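Local coordinates for protein sulfatase (Bacteroides fragilis CAG:558, PDB 6USS) that probably hydrolyses aryl sulfate esters in the gut as a calcium-dependent member of the sulfatase family, at residues I266-Y276 with A286-K297; N345-E353 with P436-R445. The protein carries 1 engineered substitution. All coordinates share one frame; numbering follows the deposited sequence.

How the contacts relate
Contact 1 (266-276 with 286-297) closes before contact 2 (345-353 with 436-445) opens. Their centres lie 28 Å apart, and their nearest atoms stay about 8 Å apart without touching. Asp-42, Asp-43, Cys-88, Asp-322 and Asn-323 form the calcium site; Cys-88 is the engineered residue. Contact 2 reaches this site directly, and contact 1 approaches it through one side chain. In contact 1, Tyr-288, whose hydroxyl bonds Asp-48, has its side chain about 6 Å from that of Asp-43 and about 10 Å from the calcium ion. From contact 2, Lys-348 comes closer, with its side chain about 4 Å from the ion and its NZ in a salt bridge with Asp-43.

Contact 1: residues I266-Y276 with A286-K297; sequences IDKDKRFYQKY and AAYAALIEGMDK
A chi1 of -161° turns Glu-293 CG opposite the backbone N, and the extended chain carries the carboxylate to Lys-275 and Tyr-276. In Tyr-276, CG lies anti to the carbonyl carbon (chi1 -68°), and the ring settles over Ala-289. Ala-289 CB stands 3.4 Å from the ring centroid, a CH-pi contact almost on the normal. Glu-293 OE1 takes two bonds from the same face of its carboxylate: Lys-275 NZ at 2.8 Å, in a salt bridge, and Tyr-276 OH at 2.9 Å. Lys-275 NZ also pairs with Glu-65. The Tyr-276 side chain is a knob in the hole formed by Ala-286, Ala-289, Ala-290 and Glu-293, so the short helix 273-279 docks on the long helix 283-308. Phe-272, at the N-cap position, has Glu-293 CB over one ring face and Arg-271 CB over the other; its CE2 lies 3.6 Å from Gly-294 CA. Arg-271 grips Asp-269 side-on through NE and NH2, while Asp-269 OD1 closes an Asx turn with Arg-271 N. Ile-266 CG2 packs 3.7 Å from both Ala-287 CB and Leu-291 CD1. A water joins Asp-267 O and Asp-269 N to Ala-287 O.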
loop_
_atom_site.group_PDB
_atom_site.type_symbol
_atom_site.label_atom_id
_atom_site.label_comp_id
_atom_site.label_asym_id
_atom_site.label_seq_id
_atom_site.Cartn_x
_atom_site.Cartn_y
_atom_site.Cartn_z
ATOM N N ILE A 266 -10.462 29.326 -6.491
ATOM C CA ILE A 266 -11.014 29.063 -7.831
ATOM C C ILE A 266 -10.027 29.661 -8.830
ATOM O O ILE A 266 -10.211 30.756 -9.367
ATOM C CB ILE A 266 -12.435 29.623 -7.987
ATOM C CG1 ILE A 266 -13.316 29.226 -6.792
ATOM C CG2 ILE A 266 -13.057 29.171 -9.308
ATOM C CD1 ILE A 266 -13.405 27.717 -6.547
ATOM N N ASP A 267 -8.952 28.913 -9.102
ATOM C CA ASP A 267 -7.980 29.340 -10.108
ATOM C C ASP A 267 -8.584 29.269 -11.506
ATOM O O ASP A 267 -9.475 28.464 -11.780
ATOM C CB ASP A 267 -6.729 28.466 -10.054
ATOM C CG ASP A 267 -5.865 28.738 -8.826
ATOM O OD1 ASP A 267 -5.820 29.898 -8.362
ATOM O OD2 ASP A 267 -5.226 27.788 -8.319
ATOM N N LYS A 268 -8.081 30.112 -12.404
ATOM C CA LYS A 268 -8.590 30.143 -13.771
ATOM C C LYS A 268 -7.938 29.055 -14.612
ATOM O O LYS A 268 -6.711 28.927 -14.644
ATOM C CB LYS A 268 -8.341 31.504 -14.421
ATOM C CG LYS A 268 -9.306 32.592 -13.972
ATOM C CD LYS A 268 -8.615 33.937 -13.887
ATOM C CE LYS A 268 -9.343 34.863 -12.929
ATOM N NZ LYS A 268 -10.103 35.854 -13.723
ATOM N N ASP A 269 -8.764 28.273 -15.293
ATOM C CA ASP A 269 -8.307 27.290 -16.261
ATOM C C ASP A 269 -8.417 27.935 -17.636
ATOM O O ASP A 269 -9.522 28.077 -18.179
ATOM C CB ASP A 269 -9.139 26.013 -16.155
ATOM C CG ASP A 269 -8.570 24.858 -16.973
ATOM O OD1 ASP A 269 -7.752 25.091 -17.895
ATOM O OD2 ASP A 269 -8.949 23.702 -16.693
ATOM N N LYS A 270 -7.272 28.344 -18.186
ATOM C CA LYS A 270 -7.259 29.042 -19.469
ATOM C C LYS A 270 -7.933 28.238 -20.582
ATOM O O LYS A 270 -8.454 28.838 -21.529
ATOM C CB LYS A 270 -5.819 29.395 -19.860
ATOM C CG LYS A 270 -4.853 28.193 -19.823
ATOM C CD LYS A 270 -3.375 28.603 -19.915
ATOM C CE LYS A 270 -2.512 27.458 -20.443
ATOM N NZ LYS A 270 -1.083 27.867 -20.568
ATOM N N ARG A 271 -7.969 26.902 -20.470
ATOM C CA ARG A 271 -8.634 26.082 -21.479
ATOM C C ARG A 271 -10.094 26.475 -21.675
ATOM O O ARG A 271 -10.644 26.299 -22.765
ATOM C CB ARG A 271 -8.551 24.609 -21.093
ATOM C CG ARG A 271 -7.135 24.096 -21.012
ATOM C CD ARG A 271 -7.106 22.614 -20.706
ATOM N NE ARG A 271 -7.490 22.348 -19.323
ATOM C CZ ARG A 271 -7.661 21.132 -18.822
ATOM N NH1 ARG A 271 -7.471 20.062 -19.584
ATOM N NH2 ARG A 271 -8.015 20.985 -17.565
ATOM N N PHE A 272 -10.744 27.003 -20.651
ATOM C CA PHE A 272 -12.170 27.268 -20.749
ATOM C C PHE A 272 -12.571 28.656 -20.287
ATOM O O PHE A 272 -13.706 29.072 -20.554
ATOM C CB PHE A 272 -12.958 26.226 -19.937
ATOM C CG PHE A 272 -12.392 24.839 -20.030
ATOM C CD1 PHE A 272 -12.528 24.099 -21.201
ATOM C CD2 PHE A 272 -11.724 24.275 -18.958
ATOM C CE1 PHE A 272 -12.004 22.812 -21.297
ATOM C CE2 PHE A 272 -11.199 22.984 -19.040
ATOM C CZ PHE A 272 -11.347 22.253 -20.208
ATOM N N TYR A 273 -11.680 29.380 -19.615
ATOM C CA TYR A 273 -12.086 30.584 -18.905
ATOM C C TYR A 273 -12.710 31.606 -19.848
ATOM O O TYR A 273 -13.841 32.057 -19.629
ATOM C CB TYR A 273 -10.887 31.170 -18.177
ATOM C CG TYR A 273 -11.174 32.493 -17.550
ATOM C CD1 TYR A 273 -11.871 32.578 -16.351
ATOM C CD2 TYR A 273 -10.740 33.662 -18.147
ATOM C CE1 TYR A 273 -12.134 33.796 -15.771
ATOM C CE2 TYR A 273 -10.988 34.885 -17.570
ATOM C CZ TYR A 273 -11.686 34.949 -16.384
ATOM O OH TYR A 273 -11.922 36.173 -15.822
ATOM N N GLN A 274 -11.995 31.969 -20.917
ATOM C CA GLN A 274 -12.452 33.047 -21.791
ATOM C C GLN A 274 -13.777 32.713 -22.461
ATOM O O GLN A 274 -14.583 33.615 -22.728
ATOM C CB GLN A 274 -11.388 33.369 -22.849
ATOM C CG GLN A 274 -11.664 34.648 -23.638
ATOM C CD GLN A 274 -11.842 35.858 -22.730
ATOM O OE1 GLN A 274 -11.022 36.118 -21.846
ATOM N NE2 GLN A 274 -12.922 36.596 -22.938
ATOM N N LYS A 275 -14.031 31.432 -22.733
ATOM C CA LYS A 275 -15.306 31.068 -23.337
ATOM C C LYS A 275 -16.479 31.531 -22.474
ATOM O O LYS A 275 -17.465 32.077 -22.988
ATOM C CB LYS A 275 -15.363 29.557 -23.580
ATOM C CG LYS A 275 -16.728 29.088 -24.112
ATOM C CD LYS A 275 -16.774 27.574 -24.329
ATOM C CE LYS A 275 -16.468 26.802 -23.058
ATOM N NZ LYS A 275 -16.663 25.330 -23.284
ATOM N N TYR A 276 -16.383 31.349 -21.153
ATOM C CA TYR A 276 -17.490 31.751 -20.289
ATOM C C TYR A 276 -17.569 33.264 -20.146
ATOM O O TYR A 276 -18.669 33.822 -20.030
ATOM C CB TYR A 276 -17.368 31.070 -18.923
ATOM C CG TYR A 276 -17.580 29.586 -19.030
ATOM C CD1 TYR A 276 -18.856 29.073 -19.222
ATOM C CD2 TYR A 276 -16.507 28.695 -18.981
ATOM C CE1 TYR A 276 -19.070 27.718 -19.340
ATOM C CE2 TYR A 276 -16.712 27.311 -19.104
ATOM C CZ TYR A 276 -18.003 26.837 -19.288
ATOM O OH TYR A 276 -18.261 25.491 -19.415
ATOM N N ALA A 286 -17.141 32.814 -14.332
ATOM C CA ALA A 286 -16.442 32.166 -15.435
ATOM C C ALA A 286 -15.363 31.211 -14.923
ATOM O O ALA A 286 -15.165 30.134 -15.493
ATOM C CB ALA A 286 -15.835 33.204 -16.375
ATOM N N ALA A 287 -14.656 31.580 -13.848
ATOM C CA ALA A 287 -13.676 30.655 -13.283
ATOM C C ALA A 287 -14.353 29.424 -12.676
ATOM O O ALA A 287 -13.841 28.302 -12.801
ATOM C CB ALA A 287 -12.800 31.362 -12.249
ATOM N N TYR A 288 -15.498 29.600 -12.010
ATOM C CA TYR A 288 -16.200 28.436 -11.479
ATOM C C TYR A 288 -16.629 27.510 -12.613
ATOM O O TYR A 288 -16.341 26.307 -12.591
ATOM C CB TYR A 288 -17.407 28.872 -10.636
ATOM C CG TYR A 288 -17.894 27.838 -9.619
ATOM C CD1 TYR A 288 -17.096 27.450 -8.540
ATOM C CD2 TYR A 288 -19.161 27.267 -9.727
ATOM C CE1 TYR A 288 -17.547 26.506 -7.600
ATOM C CE2 TYR A 288 -19.615 26.331 -8.798
ATOM C CZ TYR A 288 -18.801 25.953 -7.740
ATOM O OH TYR A 288 -19.257 25.029 -6.829
ATOM N N ALA A 289 -17.300 28.065 -13.626
ATOM C CA ALA A 289 -17.725 27.279 -14.783
ATOM C C ALA A 289 -16.561 26.518 -15.403
ATOM O O ALA A 289 -16.719 25.369 -15.840
ATOM C CB ALA A 289 -18.365 28.193 -15.827
ATOM N N ALA A 290 -15.380 27.146 -15.441
ATOM C CA ALA A 290 -14.215 26.508 -16.031
ATOM C C ALA A 290 -13.720 25.345 -15.170
ATOM O O ALA A 290 -13.287 24.315 -15.705
ATOM C CB ALA A 290 -13.121 27.547 -16.260
ATOM N N LEU A 291 -13.792 25.474 -13.837
ATOM C CA LEU A 291 -13.481 24.335 -12.971
ATOM C C LEU A 291 -14.442 23.183 -13.228
ATOM O O LEU A 291 -14.028 22.022 -13.304
ATOM C CB LEU A 291 -13.548 24.736 -11.501
ATOM C CG LEU A 291 -12.426 25.616 -10.973
ATOM C CD1 LEU A 291 -12.355 25.581 -9.419
ATOM C CD2 LEU A 291 -11.121 25.192 -11.616
ATOM N N ILE A 292 -15.733 23.500 -13.375
ATOM C CA ILE A 292 -16.753 22.482 -13.606
ATOM C C ILE A 292 -16.479 21.747 -14.909
ATOM O O ILE A 292 -16.615 20.522 -14.984
ATOM C CB ILE A 292 -18.153 23.127 -13.590
ATOM C CG1 ILE A 292 -18.581 23.447 -12.148
ATOM C CG2 ILE A 292 -19.171 22.253 -14.296
ATOM C CD1 ILE A 292 -19.720 24.443 -12.053
ATOM N N GLU A 293 -16.054 22.472 -15.943
ATOM C CA GLU A 293 -15.884 21.842 -17.243
ATOM C C GLU A 293 -14.623 20.993 -17.297
ATOM O O GLU A 293 -14.605 19.966 -17.981
ATOM C CB GLU A 293 -15.867 22.892 -18.358
ATOM C CG GLU A 293 -16.165 22.269 -19.734
ATOM C CD GLU A 293 -15.934 23.198 -20.930
ATOM O OE1 GLU A 293 -15.948 24.438 -20.764
ATOM O OE2 GLU A 293 -15.757 22.664 -22.053
ATOM N N GLY A 294 -13.573 21.395 -16.586
ATOM C CA GLY A 294 -12.363 20.592 -16.561
ATOM C C GLY A 294 -12.547 19.315 -15.766
ATOM O O GLY A 294 -11.972 18.276 -16.102
ATOM N N MET A 295 -13.350 19.371 -14.698
ATOM C CA MET A 295 -13.790 18.145 -14.047
ATOM C C MET A 295 -14.484 17.237 -15.051
ATOM O O MET A 295 -14.177 16.047 -15.150
ATOM C CB MET A 295 -14.724 18.477 -12.881
ATOM C CG MET A 295 -15.400 17.259 -12.258
ATOM S SD MET A 295 -16.951 16.800 -13.076
ATOM C CE MET A 295 -17.972 18.213 -12.707
ATOM N N ASP A 296 -15.424 17.795 -15.817
ATOM C CA ASP A 296 -16.178 17.002 -16.777
ATOM C C ASP A 296 -15.287 16.463 -17.899
ATOM O O ASP A 296 -15.556 15.378 -18.436
ATOM C CB ASP A 296 -17.323 17.840 -17.349
ATOM C CG ASP A 296 -18.259 17.022 -18.236
ATOM O OD1 ASP A 296 -19.197 16.377 -17.693
ATOM O OD2 ASP A 296 -18.067 17.031 -19.472
ATOM N N LYS A 297 -14.236 17.204 -18.275
ATOM C CA LYS A 297 -13.298 16.693 -19.269
ATOM C C LYS A 297 -12.588 15.461 -18.746
ATOM O O LYS A 297 -12.348 14.503 -19.493
ATOM C CB LYS A 297 -12.277 17.763 -19.645
ATOM C CG LYS A 297 -11.185 17.278 -20.591
ATOM C CD LYS A 297 -10.080 18.330 -20.738
ATOM C CE LYS A 297 -8.991 17.905 -21.729
ATOM N NZ LYS A 297 -8.288 16.656 -21.355
HETATM O O HOH W 1 -11.197 27.841 -13.713
HETATM O O HOH W 2 -9.294 18.342 -17.007
HETATM O O HOH W 3 -19.159 24.614 -16.977
#

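Contact 2: residues N345-E353 with P436-R445; sequences NSGKGSAYE and PGIGPTCTVR
The Tyr-352 ring carries Gly-437 on one face. Gly-437 CA stands 3.8 Å from the ring centroid and 9° off the normal, a CH-pi contact. Gly-437 N lies over the same ring, 3.4 Å from Tyr-352 CE2, and Pro-436 CB is 3.5 Å from that CE2. At the edge of the Arg-445 guanidinium, in its plane, sits a water that also bonds Glu-353 OE2. Arg-445 NE donates to Gly-447 O, and Glu-353 OE1 bonds the Tyr-83 hydroxyl. Pro-436 O is held by two hydroxyls, Ser-346 OG at 3.0 Å and Ser-350 OG at a doubtfully short distance, both on lone pairs in the carbonyl plane. The Ser-350 hydroxyl also accepts from Tyr-352 N, forming an ST turn. Ala-351 N donates to Gly-437 O at 3.1 Å, nearly straight at 170° but from above the carbonyl plane. Ala-351 CB meets Thr-443 OG1 at 3.5 Å. Lys-348 lies in a type II turn from Gly-347 to Ser-350, and its NZ forms a salt bridge with Asp-43 of the calcium site. The loop thus joins that site to the smaller antiparallel sheet. There strand 441-446 runs between 422-427 and 449-454, with Cys-442 and Val-444 touching helix 480-496.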
loop_
_atom_site.group_PDB
_atom_site.type_symbol
_atom_site.label_atom_id
_atom_site.label_comp_id
_atom_site.label_asym_id
_atom_site.label_seq_id
_atom_site.Cartn_x
_atom_site.Cartn_y
_atom_site.Cartn_z
ATOM N N ASN A 345 -31.583 25.599 -0.877
ATOM C CA ASN A 345 -31.230 26.641 0.084
ATOM C C ASN A 345 -29.767 26.518 0.529
ATOM O O ASN A 345 -29.331 25.455 0.987
ATOM C CB ASN A 345 -32.162 26.569 1.295
ATOM C CG ASN A 345 -32.248 27.893 2.057
ATOM O OD1 ASN A 345 -31.285 28.653 2.129
ATOM N ND2 ASN A 345 -33.413 28.154 2.656
ATOM N N SER A 346 -29.019 27.607 0.391
ATOM C CA SER A 346 -27.686 27.741 0.979
ATOM C C SER A 346 -26.749 26.711 0.311
ATOM O O SER A 346 -26.862 26.420 -0.891
ATOM C CB SER A 346 -27.802 27.653 2.500
ATOM O OG SER A 346 -26.542 27.722 3.139
ATOM N N GLY A 347 -25.796 26.152 1.060
ATOM C CA GLY A 347 -24.800 25.298 0.454
ATOM C C GLY A 347 -23.850 24.699 1.461
ATOM O O GLY A 347 -24.252 24.399 2.591
ATOM N N LYS A 348 -22.584 24.558 1.067
ATOM C CA LYS A 348 -21.591 23.872 1.889
ATOM C C LYS A 348 -21.633 24.368 3.327
ATOM O O LYS A 348 -21.676 25.573 3.573
ATOM C CB LYS A 348 -20.190 24.065 1.306
ATOM C CG LYS A 348 -19.112 23.417 2.170
ATOM C CD LYS A 348 -17.786 23.423 1.493
ATOM C CE LYS A 348 -16.797 22.587 2.299
ATOM N NZ LYS A 348 -15.495 22.504 1.624
ATOM N N GLY A 349 -21.647 23.421 4.276
ATOM C CA GLY A 349 -21.731 23.729 5.685
ATOM C C GLY A 349 -23.140 23.796 6.243
ATOM O O GLY A 349 -23.303 23.793 7.468
ATOM N N SER A 350 -24.158 23.859 5.381
ATOM C CA SER A 350 -25.550 23.971 5.793
ATOM C C SER A 350 -26.198 22.604 5.917
ATOM O O SER A 350 -25.906 21.681 5.150
ATOM C CB SER A 350 -26.364 24.802 4.804
ATOM O OG SER A 350 -27.634 25.095 5.356
ATOM N N ALA A 351 -27.106 22.489 6.875
ATOM C CA ALA A 351 -27.957 21.313 6.921
ATOM C C ALA A 351 -29.109 21.402 5.929
ATOM O O ALA A 351 -29.808 20.400 5.725
ATOM C CB ALA A 351 -28.481 21.104 8.343
ATOM N N TYR A 352 -29.310 22.568 5.309
ATOM C CA TYR A 352 -30.279 22.715 4.234
ATOM C C TYR A 352 -29.877 21.852 3.036
ATOM O O TYR A 352 -28.743 21.369 2.937
ATOM C CB TYR A 352 -30.388 24.187 3.823
ATOM C CG TYR A 352 -31.110 25.051 4.836
ATOM C CD1 TYR A 352 -31.860 24.465 5.848
ATOM C CD2 TYR A 352 -31.026 26.445 4.802
ATOM C CE1 TYR A 352 -32.520 25.233 6.797
ATOM C CE2 TYR A 352 -31.689 27.225 5.745
ATOM C CZ TYR A 352 -32.438 26.605 6.742
ATOM O OH TYR A 352 -33.109 27.339 7.693
ATOM N N GLU A 353 -30.822 21.667 2.098
ATOM C CA GLU A 353 -30.565 20.795 0.945
ATOM C C GLU A 353 -29.374 21.268 0.120
ATOM O O GLU A 353 -28.699 20.455 -0.524
ATOM C CB GLU A 353 -31.801 20.707 0.056
ATOM C CG GLU A 353 -33.013 20.105 0.748
ATOM C CD GLU A 353 -32.909 18.586 0.908
ATOM O OE1 GLU A 353 -33.156 17.852 -0.085
ATOM O OE2 GLU A 353 -32.577 18.139 2.028
ATOM N N PRO A 436 -27.515 30.476 6.164
ATOM C CA PRO A 436 -28.749 29.728 6.458
ATOM C C PRO A 436 -28.473 28.233 6.644
ATOM O O PRO A 436 -27.835 27.580 5.808
ATOM C CB PRO A 436 -29.632 30.016 5.235
ATOM C CG PRO A 436 -29.121 31.351 4.702
ATOM C CD PRO A 436 -27.624 31.299 4.942
ATOM N N GLY A 437 -28.943 27.697 7.769
ATOM C CA GLY A 437 -28.720 26.298 8.062
ATOM C C GLY A 437 -27.335 25.959 8.560
ATOM O O GLY A 437 -27.088 24.796 8.909
ATOM N N ILE A 438 -26.425 26.926 8.616
ATOM C CA ILE A 438 -25.064 26.682 9.078
ATOM C C ILE A 438 -24.982 26.946 10.572
ATOM O O ILE A 438 -25.536 27.931 11.073
ATOM C CB ILE A 438 -24.055 27.557 8.316
ATOM C CG1 ILE A 438 -24.251 27.418 6.809
ATOM C CG2 ILE A 438 -22.656 27.177 8.692
ATOM C CD1 ILE A 438 -23.292 28.265 5.989
ATOM N N GLY A 439 -24.254 26.077 11.277
ATOM C CA GLY A 439 -24.118 26.128 12.713
ATOM C C GLY A 439 -24.235 24.731 13.296
ATOM O O GLY A 439 -24.468 23.755 12.571
ATOM N N PRO A 440 -24.094 24.603 14.617
ATOM C CA PRO A 440 -24.244 23.278 15.260
ATOM C C PRO A 440 -25.678 22.763 15.165
ATOM O O PRO A 440 -26.605 23.350 15.730
ATOM C CB PRO A 440 -23.843 23.540 16.719
ATOM C CG PRO A 440 -23.382 24.979 16.777
ATOM C CD PRO A 440 -23.899 25.692 15.591
ATOM N N THR A 441 -25.857 21.642 14.465
ATOM C CA THR A 441 -27.181 21.091 14.214
ATOM C C THR A 441 -27.119 19.571 14.212
ATOM O O THR A 441 -26.059 18.971 14.003
ATOM C CB THR A 441 -27.734 21.537 12.857
ATOM O OG1 THR A 441 -26.808 21.158 11.824
ATOM C CG2 THR A 441 -27.978 23.040 12.814
ATOM N N CYS A 442 -28.275 18.953 14.415
ATOM C CA CYS A 442 -28.513 17.613 13.919
ATOM C C CYS A 442 -29.808 17.625 13.128
ATOM O O CYS A 442 -30.690 18.456 13.355
ATOM C CB CYS A 442 -28.586 16.572 15.054
ATOM S SG CYS A 442 -29.486 17.196 16.460
ATOM N N THR A 443 -29.928 16.678 12.213
ATOM C CA THR A 443 -31.015 16.639 11.256
ATOM C C THR A 443 -31.481 15.206 11.094
ATOM O O THR A 443 -30.653 14.285 11.023
ATOM C CB THR A 443 -30.551 17.182 9.903
ATOM O OG1 THR A 443 -30.070 18.513 10.077
ATOM C CG2 THR A 443 -31.700 17.201 8.921
ATOM N N VAL A 444 -32.798 15.013 11.027
ATOM C CA VAL A 444 -33.365 13.763 10.531
ATOM C C VAL A 444 -34.276 14.047 9.337
ATOM O O VAL A 444 -35.049 15.014 9.338
ATOM C CB VAL A 444 -34.130 12.999 11.632
ATOM C CG1 VAL A 444 -35.272 13.872 12.217
ATOM C CG2 VAL A 444 -34.665 11.684 11.072
ATOM N N ARG A 445 -34.162 13.202 8.312
ATOM C CA ARG A 445 -35.078 13.163 7.184
ATOM C C ARG A 445 -35.800 11.826 7.198
ATOM O O ARG A 445 -35.172 10.785 7.415
ATOM C CB ARG A 445 -34.332 13.330 5.861
ATOM C CG ARG A 445 -35.181 13.102 4.641
ATOM C CD ARG A 445 -36.223 14.196 4.475
ATOM N NE ARG A 445 -37.022 13.967 3.279
ATOM C CZ ARG A 445 -36.587 14.121 2.025
ATOM N NH1 ARG A 445 -35.347 14.527 1.768
ATOM N NH2 ARG A 445 -37.402 13.856 1.014
HETATM O O HOH W 4 -22.420 24.243 10.010
HETATM O O HOH W 5 -33.237 15.809 3.278
#